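Long-range contacts in hypothetical aldose 1-epimerase (Klebsiella pneumoniae subsp. pneumoniae MGH 78578, PDB 3TY1), which is a putative aldose 1-epimerase of the galactose mutarotase superfamily and probably binds carbohydrate, though its substrate is not established: residues 195-206 / 334-345; 222-230 / 362-370. All coordinates share one frame; numbering follows the deposited sequence.

Contact 1: residues 195-206 / 334-345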
loop_
_atom_site.group_PDB
_atom_site.type_symbol
_atom_site.label_atom_id
_atom_site.label_comp_id
_atom_site.label_asym_id
_atom_site.label_seq_id
_atom_site.Cartn_x
_atom_site.Cartn_y
_atom_site.Cartn_z
ATOM N N VAL A 195 -10.201 25.529 -2.049
ATOM C CA VAL A 195 -11.148 25.707 -0.960
ATOM C C VAL A 195 -11.169 24.439 -0.088
ATOM O O VAL A 195 -11.575 23.377 -0.537
ATOM C CB VAL A 195 -12.598 26.010 -1.449
ATOM C CG1 VAL A 195 -13.525 26.269 -0.236
ATOM C CG2 VAL A 195 -12.638 27.198 -2.434
ATOM N N LEU A 196 -10.688 24.558 1.140
ATOM C CA LEU A 196 -10.741 23.481 2.127
ATOM C C LEU A 196 -12.081 23.619 2.838
ATOM O O LEU A 196 -12.437 24.741 3.268
ATOM C CB LEU A 196 -9.622 23.647 3.147
ATOM C CG LEU A 196 -9.619 22.736 4.380
ATOM C CD1 LEU A 196 -9.328 21.308 4.003
ATOM C CD2 LEU A 196 -8.627 23.244 5.376
ATOM N N THR A 197 -12.817 22.522 2.952
ATOM C CA THR A 197 -14.075 22.510 3.693
ATOM C C THR A 197 -14.089 21.404 4.733
ATOM O O THR A 197 -13.685 20.261 4.474
ATOM C CB THR A 197 -15.298 22.373 2.773
ATOM O OG1 THR A 197 -15.283 23.440 1.830
ATOM C CG2 THR A 197 -16.599 22.444 3.541
ATOM N N ASN A 198 -14.551 21.764 5.930
ATOM C CA ASN A 198 -14.736 20.794 6.999
ATOM C C ASN A 198 -16.167 20.287 6.895
ATOM O O ASN A 198 -17.109 20.999 7.236
ATOM C CB ASN A 198 -14.474 21.418 8.363
ATOM C CG ASN A 198 -14.725 20.462 9.495
ATOM O OD1 ASN A 198 -14.925 19.275 9.279
ATOM N ND2 ASN A 198 -14.666 20.959 10.713
ATOM N N HIS A 199 -16.322 19.066 6.384
ATOM C CA HIS A 199 -17.654 18.462 6.217
ATOM C C HIS A 199 -18.163 17.780 7.475
ATOM O O HIS A 199 -19.264 17.243 7.467
ATOM C CB HIS A 199 -17.642 17.454 5.055
ATOM C CG HIS A 199 -17.491 18.076 3.702
ATOM N ND1 HIS A 199 -18.523 18.122 2.792
ATOM C CD2 HIS A 199 -16.427 18.640 3.088
ATOM C CE1 HIS A 199 -18.112 18.719 1.687
ATOM N NE2 HIS A 199 -16.841 19.042 1.836
ATOM N N ALA A 200 -17.380 17.793 8.550
ATOM C CA ALA A 200 -17.757 17.131 9.796
ATOM C C ALA A 200 -18.652 18.043 10.624
ATOM O O ALA A 200 -18.822 19.216 10.305
ATOM C CB ALA A 200 -16.518 16.758 10.570
ATOM N N ASP A 201 -19.203 17.506 11.705
ATOM C CA ASP A 201 -20.032 18.271 12.628
ATOM C C ASP A 201 -19.252 18.849 13.811
ATOM O O ASP A 201 -19.855 19.477 14.679
ATOM C CB ASP A 201 -21.223 17.409 13.145
ATOM C CG ASP A 201 -22.463 17.522 12.276
ATOM O OD1 ASP A 201 -22.622 18.554 11.604
ATOM O OD2 ASP A 201 -23.311 16.600 12.299
ATOM N N TYR A 202 -17.933 18.646 13.839
ATOM C CA TYR A 202 -17.069 19.112 14.930
ATOM C C TYR A 202 -15.934 19.930 14.362
ATOM O O TYR A 202 -15.492 19.672 13.238
ATOM C CB TYR A 202 -16.490 17.926 15.725
ATOM C CG TYR A 202 -17.558 17.089 16.364
ATOM C CD1 TYR A 202 -18.040 17.375 17.641
ATOM C CD2 TYR A 202 -18.136 16.045 15.673
ATOM C CE1 TYR A 202 -19.086 16.608 18.205
ATOM C CE2 TYR A 202 -19.151 15.273 16.220
ATOM C CZ TYR A 202 -19.623 15.548 17.487
ATOM O OH TYR A 202 -20.638 14.765 18.001
ATOM N N PRO A 203 -15.448 20.922 15.124
ATOM C CA PRO A 203 -14.299 21.661 14.626
ATOM C C PRO A 203 -13.120 20.730 14.475
ATOM O O PRO A 203 -12.976 19.821 15.286
ATOM C CB PRO A 203 -14.011 22.670 15.745
ATOM C CG PRO A 203 -14.704 22.094 16.989
ATOM C CD PRO A 203 -15.919 21.448 16.426
ATOM N N HIS A 204 -12.305 20.944 13.440
ATOM C CA HIS A 204 -11.111 20.155 13.245
ATOM C C HIS A 204 -9.914 21.046 12.944
ATOM O O HIS A 204 -10.028 22.091 12.270
ATOM C CB HIS A 204 -11.311 19.094 12.154
ATOM C CG HIS A 204 -10.346 17.969 12.272
ATOM N ND1 HIS A 204 -9.027 18.086 11.889
ATOM C CD2 HIS A 204 -10.479 16.729 12.792
ATOM C CE1 HIS A 204 -8.392 16.964 12.165
ATOM N NE2 HIS A 204 -9.247 16.125 12.721
ATOM N N ASP A 205 -8.766 20.641 13.470
ATOM C CA ASP A 205 -7.492 21.287 13.142
ATOM C C ASP A 205 -7.139 21.133 11.654
ATOM O O ASP A 205 -7.565 20.182 11.021
ATOM C CB ASP A 205 -6.329 20.660 13.940
ATOM C CG ASP A 205 -6.335 21.026 15.400
ATOM O OD1 ASP A 205 -7.142 21.875 15.858
ATOM O OD2 ASP A 205 -5.492 20.445 16.094
ATOM N N TYR A 206 -6.403 22.099 11.113
ATOM C CA TYR A 206 -5.820 21.950 9.792
ATOM C C TYR A 206 -4.536 22.741 9.750
ATOM O O TYR A 206 -4.342 23.657 10.551
ATOM C CB TYR A 206 -6.782 22.370 8.680
ATOM C CG TYR A 206 -6.989 23.874 8.507
ATOM C CD1 TYR A 206 -7.970 24.566 9.233
ATOM C CD2 TYR A 206 -6.209 24.587 7.618
ATOM C CE1 TYR A 206 -8.154 25.942 9.046
ATOM C CE2 TYR A 206 -6.378 25.937 7.430
ATOM C CZ TYR A 206 -7.339 26.611 8.130
ATOM O OH TYR A 206 -7.434 27.950 7.889
ATOM N N VAL A 334 -1.415 26.142 14.557
ATOM C CA VAL A 334 -2.411 25.217 14.015
ATOM C C VAL A 334 -3.781 25.924 14.024
ATOM O O VAL A 334 -4.247 26.350 15.054
ATOM C CB VAL A 334 -2.455 23.899 14.800
ATOM C CG1 VAL A 334 -3.592 23.016 14.309
ATOM C CG2 VAL A 334 -1.127 23.188 14.654
ATOM N N LYS A 335 -4.386 26.054 12.850
ATOM C CA LYS A 335 -5.664 26.736 12.682
ATOM C C LYS A 335 -6.753 25.701 12.923
ATOM O O LYS A 335 -6.465 24.505 12.909
ATOM C CB LYS A 335 -5.750 27.302 11.235
ATOM C CG LYS A 335 -4.507 28.156 10.727
ATOM C CD LYS A 335 -4.151 29.338 11.691
ATOM C CE LYS A 335 -3.032 30.335 11.200
ATOM N NZ LYS A 335 -1.574 29.968 11.429
ATOM N N GLN A 336 -7.976 26.160 13.177
ATOM C CA GLN A 336 -9.161 25.314 13.373
ATOM C C GLN A 336 -10.243 25.714 12.351
ATOM O O GLN A 336 -10.390 26.902 12.037
ATOM C CB GLN A 336 -9.706 25.495 14.792
ATOM C CG GLN A 336 -8.787 24.946 15.898
ATOM C CD GLN A 336 -7.591 25.844 16.186
ATOM O OE1 GLN A 336 -7.730 27.067 16.298
ATOM N NE2 GLN A 336 -6.413 25.238 16.317
ATOM N N LEU A 337 -10.986 24.746 11.821
ATOM C CA LEU A 337 -12.063 25.020 10.875
ATOM C C LEU A 337 -13.348 24.523 11.513
ATOM O O LEU A 337 -13.454 23.356 11.909
ATOM C CB LEU A 337 -11.773 24.340 9.527
ATOM C CG LEU A 337 -12.377 24.854 8.209
ATOM C CD1 LEU A 337 -12.272 26.376 8.019
ATOM C CD2 LEU A 337 -11.729 24.087 7.015
ATOM N N GLN A 338 -14.317 25.428 11.652
ATOM C CA GLN A 338 -15.588 25.113 12.297
ATOM C C GLN A 338 -16.435 24.166 11.455
ATOM O O GLN A 338 -16.196 24.052 10.258
ATOM C CB GLN A 338 -16.345 26.421 12.588
ATOM C CG GLN A 338 -15.627 27.336 13.603
ATOM C CD GLN A 338 -15.327 26.619 14.904
ATOM O OE1 GLN A 338 -14.178 26.546 15.340
ATOM N NE2 GLN A 338 -16.340 26.020 15.480
ATOM N N PRO A 339 -17.409 23.458 12.077
ATOM C CA PRO A 339 -18.265 22.540 11.320
ATOM C C PRO A 339 -18.917 23.211 10.121
ATOM O O PRO A 339 -19.547 24.254 10.276
ATOM C CB PRO A 339 -19.350 22.147 12.330
ATOM C CG PRO A 339 -18.785 22.403 13.635
ATOM C CD PRO A 339 -17.828 23.534 13.489
ATOM N N GLY A 340 -18.739 22.640 8.934
ATOM C CA GLY A 340 -19.322 23.192 7.717
ATOM C C GLY A 340 -18.589 24.393 7.130
ATOM O O GLY A 340 -18.986 24.877 6.092
ATOM N N ALA A 341 -17.526 24.872 7.768
ATOM C CA ALA A 341 -16.865 26.092 7.317
ATOM C C ALA A 341 -15.790 25.760 6.268
ATOM O O ALA A 341 -15.350 24.606 6.125
ATOM C CB ALA A 341 -16.250 26.811 8.478
ATOM N N SER A 342 -15.409 26.799 5.533
ATOM C CA SER A 342 -14.431 26.726 4.481
ATOM C C SER A 342 -13.284 27.712 4.699
ATOM O O SER A 342 -13.452 28.741 5.322
ATOM C CB SER A 342 -15.117 27.018 3.149
ATOM O OG SER A 342 -15.938 25.934 2.778
ATOM N N ALA A 343 -12.103 27.354 4.200
ATOM C CA ALA A 343 -10.935 28.209 4.190
ATOM C C ALA A 343 -10.480 28.270 2.734
ATOM O O ALA A 343 -10.355 27.211 2.089
ATOM C CB ALA A 343 -9.856 27.604 5.032
ATOM N N GLN A 344 -10.205 29.476 2.236
ATOM C CA GLN A 344 -9.747 29.689 0.862
ATOM C C GLN A 344 -8.254 29.914 0.801
ATOM O O GLN A 344 -7.657 30.434 1.735
ATOM C CB GLN A 344 -10.476 30.896 0.227
ATOM C CG GLN A 344 -11.998 30.738 0.087
ATOM C CD GLN A 344 -12.778 30.932 1.395
ATOM O OE1 GLN A 344 -12.298 31.592 2.326
ATOM N NE2 GLN A 344 -13.985 30.341 1.469
ATOM N N PHE A 345 -7.652 29.508 -0.320
ATOM C CA PHE A 345 -6.227 29.679 -0.596
ATOM C C PHE A 345 -6.094 30.164 -2.050
ATOM O O PHE A 345 -6.318 29.404 -2.996
ATOM C CB PHE A 345 -5.473 28.364 -0.309
ATOM C CG PHE A 345 -5.706 27.871 1.103
ATOM C CD1 PHE A 345 -5.015 28.422 2.167
ATOM C CD2 PHE A 345 -6.680 26.913 1.368
ATOM C CE1 PHE A 345 -5.278 28.025 3.486
ATOM C CE2 PHE A 345 -6.940 26.488 2.683
ATOM C CZ PHE A 345 -6.238 27.053 3.738
#
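L196 and A343 form the hydrogen-bonded pair of one antiparallel ladder, between strands 195-198 and 342-345, whose axes lie 4.6 Å apart at 167°. Strands 204-206 and 335-337 form a second antiparallel ladder, with H204 opposite L337 and Y206 opposite K335. The register shifts by two between the ladders, across the loops 199-203 and 338-341. Q338 to A341 make a type II turn, with G340 at positive phi.

N198 ties the two ladders together. With CG anti to the backbone N (chi1 177°), its amide is carried toward 334-345, where N198 ND2 donates to L337 O (2.9 Å). ND2 also donates to Y202 O. H204 N reaches L337 O (3.1 Å) from the other face of that carbonyl plane. N198 OD1 accepts from A200 N in an Asx turn. Thus both ends of the amide are held, which fixes its rotation.

The Y206 ring lies between K335 CB and L196 CD2, each over one face and offset toward the rim. K335 CB makes a CH-pi contact, 3.8 Å from the Y206 centroid. F345 CZ meets Y206 CE2 at 3.9 Å, and CE2 of the same ring edge meets L196 CB. L196 CD2 also meets L337 CD2 at 3.6 Å. T197 OG1 and S342 OG share a hydrogen bond of 2.7 Å.

Loop 199-203 carries the chain from the large sheet to the mixed sheet, and turn 338-341 leads back, consistent with the supersandwich of galactose mutarotase-like proteins.

Contact 2: residues 222-230 / 362-370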
loop_
_atom_site.group_PDB
_atom_site.type_symbol
_atom_site.label_atom_id
_atom_site.label_comp_id
_atom_site.label_asym_id
_atom_site.label_seq_id
_atom_site.Cartn_x
_atom_site.Cartn_y
_atom_site.Cartn_z
ATOM N N GLY A 222 24.393 33.063 -7.299
ATOM C CA GLY A 222 24.106 34.484 -7.456
ATOM C C GLY A 222 22.630 34.764 -7.700
ATOM O O GLY A 222 22.236 35.918 -7.835
ATOM N N ALA A 223 21.802 33.727 -7.744
ATOM C CA ALA A 223 20.345 33.933 -7.794
ATOM C C ALA A 223 19.970 34.540 -6.471
ATOM O O ALA A 223 20.715 34.407 -5.479
ATOM C CB ALA A 223 19.587 32.583 -7.975
ATOM N N ARG A 224 18.795 35.153 -6.440
ATOM C CA ARG A 224 18.355 35.909 -5.285
ATOM C C ARG A 224 16.939 35.532 -4.887
ATOM O O ARG A 224 16.121 35.177 -5.747
ATOM C CB ARG A 224 18.438 37.433 -5.577
ATOM C CG ARG A 224 19.862 37.935 -5.716
ATOM C CD ARG A 224 19.975 39.422 -5.889
ATOM N NE ARG A 224 19.261 39.869 -7.076
ATOM C CZ ARG A 224 18.302 40.800 -7.135
ATOM N NH1 ARG A 224 17.888 41.468 -6.060
ATOM N NH2 ARG A 224 17.762 41.085 -8.312
ATOM N N PHE A 225 16.679 35.582 -3.583
ATOM C CA PHE A 225 15.348 35.410 -3.035
ATOM C C PHE A 225 14.869 36.789 -2.651
ATOM O O PHE A 225 15.553 37.501 -1.905
ATOM C CB PHE A 225 15.311 34.487 -1.817
ATOM C CG PHE A 225 13.968 34.424 -1.170
ATOM C CD1 PHE A 225 12.903 33.832 -1.815
ATOM C CD2 PHE A 225 13.749 35.000 0.068
ATOM C CE1 PHE A 225 11.633 33.798 -1.209
ATOM C CE2 PHE A 225 12.484 34.954 0.671
ATOM C CZ PHE A 225 11.445 34.354 0.031
ATOM N N LEU A 226 13.693 37.163 -3.156
ATOM C CA LEU A 226 13.118 38.485 -2.918
ATOM C C LEU A 226 11.823 38.339 -2.125
ATOM O O LEU A 226 10.961 37.548 -2.466
ATOM C CB LEU A 226 12.815 39.185 -4.254
ATOM C CG LEU A 226 13.881 39.175 -5.357
ATOM C CD1 LEU A 226 13.387 39.782 -6.668
ATOM C CD2 LEU A 226 15.179 39.810 -4.863
ATOM N N ALA A 227 11.653 39.129 -1.072
ATOM C CA ALA A 227 10.381 39.146 -0.336
ATOM C C ALA A 227 10.368 40.328 0.615
ATOM O O ALA A 227 11.439 40.696 1.078
ATOM C CB ALA A 227 10.219 37.852 0.466
ATOM N N PRO A 228 9.184 40.921 0.881
ATOM C CA PRO A 228 9.011 41.986 1.858
ATOM C C PRO A 228 8.782 41.298 3.196
ATOM O O PRO A 228 7.827 40.537 3.328
ATOM C CB PRO A 228 7.770 42.728 1.377
ATOM C CG PRO A 228 7.002 41.799 0.629
ATOM C CD PRO A 228 7.889 40.603 0.263
ATOM N N ILE A 229 9.662 41.561 4.161
ATOM C CA ILE A 229 9.613 40.824 5.417
ATOM C C ILE A 229 9.879 41.690 6.641
ATOM O O ILE A 229 10.642 42.660 6.600
ATOM C CB ILE A 229 10.555 39.557 5.414
ATOM C CG1 ILE A 229 12.046 39.917 5.492
ATOM C CG2 ILE A 229 10.289 38.662 4.192
ATOM C CD1 ILE A 229 12.917 38.702 5.745
ATOM N N SER A 230 9.192 41.325 7.720
ATOM C CA SER A 230 9.417 41.990 9.010
ATOM C C SER A 230 10.516 41.259 9.779
ATOM O O SER A 230 11.363 41.918 10.402
ATOM C CB SER A 230 8.136 42.136 9.838
ATOM O OG SER A 230 7.559 40.884 10.113
ATOM N N GLU A 362 10.500 43.218 -8.329
ATOM C CA GLU A 362 11.430 43.758 -7.332
ATOM C C GLU A 362 10.957 45.126 -6.793
ATOM O O GLU A 362 11.037 45.392 -5.589
ATOM C CB GLU A 362 12.848 43.769 -7.910
ATOM C CG GLU A 362 13.934 43.899 -6.867
ATOM C CD GLU A 362 15.325 43.496 -7.354
ATOM O OE1 GLU A 362 15.482 42.947 -8.476
ATOM O OE2 GLU A 362 16.286 43.745 -6.592
ATOM N N GLN A 363 10.398 45.951 -7.682
ATOM C CA GLN A 363 9.848 47.284 -7.342
ATOM C C GLN A 363 8.582 47.175 -6.468
ATOM O O GLN A 363 8.412 47.951 -5.517
ATOM C CB GLN A 363 9.527 48.113 -8.617
ATOM C CG GLN A 363 10.582 49.150 -9.084
ATOM C CD GLN A 363 11.697 48.622 -10.029
ATOM O OE1 GLN A 363 12.548 47.797 -9.637
ATOM N NE2 GLN A 363 11.720 49.155 -11.267
ATOM N N LYS A 364 7.695 46.223 -6.772
ATOM C CA LYS A 364 6.500 45.999 -5.940
ATOM C C LYS A 364 6.893 45.526 -4.541
ATOM O O LYS A 364 6.334 45.985 -3.547
ATOM C CB LYS A 364 5.523 45.013 -6.586
ATOM C CG LYS A 364 4.172 44.880 -5.874
ATOM C CD LYS A 364 3.290 46.159 -5.925
ATOM C CE LYS A 364 2.228 46.162 -4.803
ATOM N NZ LYS A 364 1.511 47.481 -4.643
ATOM N N ILE A 365 7.879 44.640 -4.472
ATOM C CA ILE A 365 8.377 44.107 -3.194
ATOM C C ILE A 365 8.999 45.248 -2.362
ATOM O O ILE A 365 8.671 45.416 -1.174
ATOM C CB ILE A 365 9.355 42.907 -3.409
ATOM C CG1 ILE A 365 8.561 41.659 -3.851
ATOM C CG2 ILE A 365 10.121 42.644 -2.146
ATOM C CD1 ILE A 365 9.396 40.433 -4.216
ATOM N N ALA A 366 9.822 46.067 -3.018
ATOM C CA ALA A 366 10.452 47.244 -2.368
ATOM C C ALA A 366 9.413 48.255 -1.857
ATOM O O ALA A 366 9.632 48.914 -0.855
ATOM C CB ALA A 366 11.462 47.913 -3.309
ATOM N N LYS A 367 8.293 48.388 -2.556
ATOM C CA LYS A 367 7.194 49.255 -2.122
ATOM C C LYS A 367 6.486 48.706 -0.866
ATOM O O LYS A 367 6.164 49.461 0.036
ATOM C CB LYS A 367 6.177 49.454 -3.253
ATOM C CG LYS A 367 5.021 50.377 -2.903
ATOM C CD LYS A 367 4.222 50.794 -4.123
ATOM C CE LYS A 367 3.176 51.844 -3.763
ATOM N NZ LYS A 367 2.403 52.234 -4.975
ATOM N N ILE A 368 6.234 47.402 -0.818
ATOM C CA ILE A 368 5.598 46.755 0.352
ATOM C C ILE A 368 6.542 46.809 1.565
ATOM O O ILE A 368 6.109 47.083 2.684
ATOM C CB ILE A 368 5.184 45.290 0.061
ATOM C CG1 ILE A 368 4.102 45.246 -1.030
ATOM C CG2 ILE A 368 4.611 44.623 1.318
ATOM C CD1 ILE A 368 3.810 43.845 -1.537
ATOM N N GLN A 369 7.834 46.588 1.323
ATOM C CA GLN A 369 8.854 46.671 2.370
ATOM C C GLN A 369 8.917 48.071 2.919
ATOM O O GLN A 369 9.085 48.245 4.119
ATOM C CB GLN A 369 10.238 46.294 1.837
ATOM C CG GLN A 369 11.350 46.208 2.901
ATOM C CD GLN A 369 11.212 45.001 3.810
ATOM O OE1 GLN A 369 11.106 43.882 3.337
ATOM N NE2 GLN A 369 11.262 45.222 5.125
ATOM N N GLY A 370 8.840 49.060 2.022
ATOM C CA GLY A 370 8.838 50.479 2.391
ATOM C C GLY A 370 10.005 50.810 3.297
ATOM O O GLY A 370 11.139 50.405 3.009
HETATM O O HOH W 1 13.023 43.281 0.919
#
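P228 and Q369 bring the backbones closest, with CA atoms 4.7 Å apart, where helix 362-369 runs over strand 224-226 and the residues after it; the two axes make an angle of 50°.

R224 and E362 form a salt bridge at one end. The arginine meets the carboxylate end-on, with R224 NH1 to E362 OE2 (2.8 Å) and R224 NH2 to E362 OE1 (2.9 Å). Both oxygens lie near the guanidinium plane, but the carboxylate is turned 40° from it.

I365, between E362 and Q369, faces the strand. I365 CD1 touches L226 CB at 3.6 Å, and its CG2 rests against P228 N and A227 C. I368 CG2 packs on P228 CB at 3.7 Å. The helix packs over the face carrying R224 and L226, at the outermost strand of the large antiparallel sheet. Both residues also touch V278 of the neighbouring strand 272-278, while F225 points to the other face.

Q369 uses its amide much as a strand would use its backbone. Q369 OE1 accepts from I229 N (2.9 Å). Q369 NE2 donates to I229 O (3.0 Å), which lies close to the amide plane of Q369. A bend at chi2 (72°) turns the amide onto I229. A water bridges Q369 OE1 and A227 O.

Overall arrangement
Both contacts reach the large antiparallel sheet, with centres 32 Å apart and no touch. Contact 1 lies at the ends of two central strands, 189-198 and 342-352. It also pairs 204-214 with 335-337 of the mixed sheet, so it joins two sheets. Contact 2 lies at the outermost strand, 224-229. Contact 1 sets a buried L196-Y206-L337-F345 cluster beside exposed P203, Q336, Q338 and G340. In contact 2, L226, P228 and I365 are buried and the R224-E362 pair is partly exposed. Contact 1 is mostly backbone ladder bonds. Contact 2 has no backbone-to-backbone bonds; helix side chains meet side chains and backbone of 224-229. Contact 1 also borders a second subunit, through D201 and Y202.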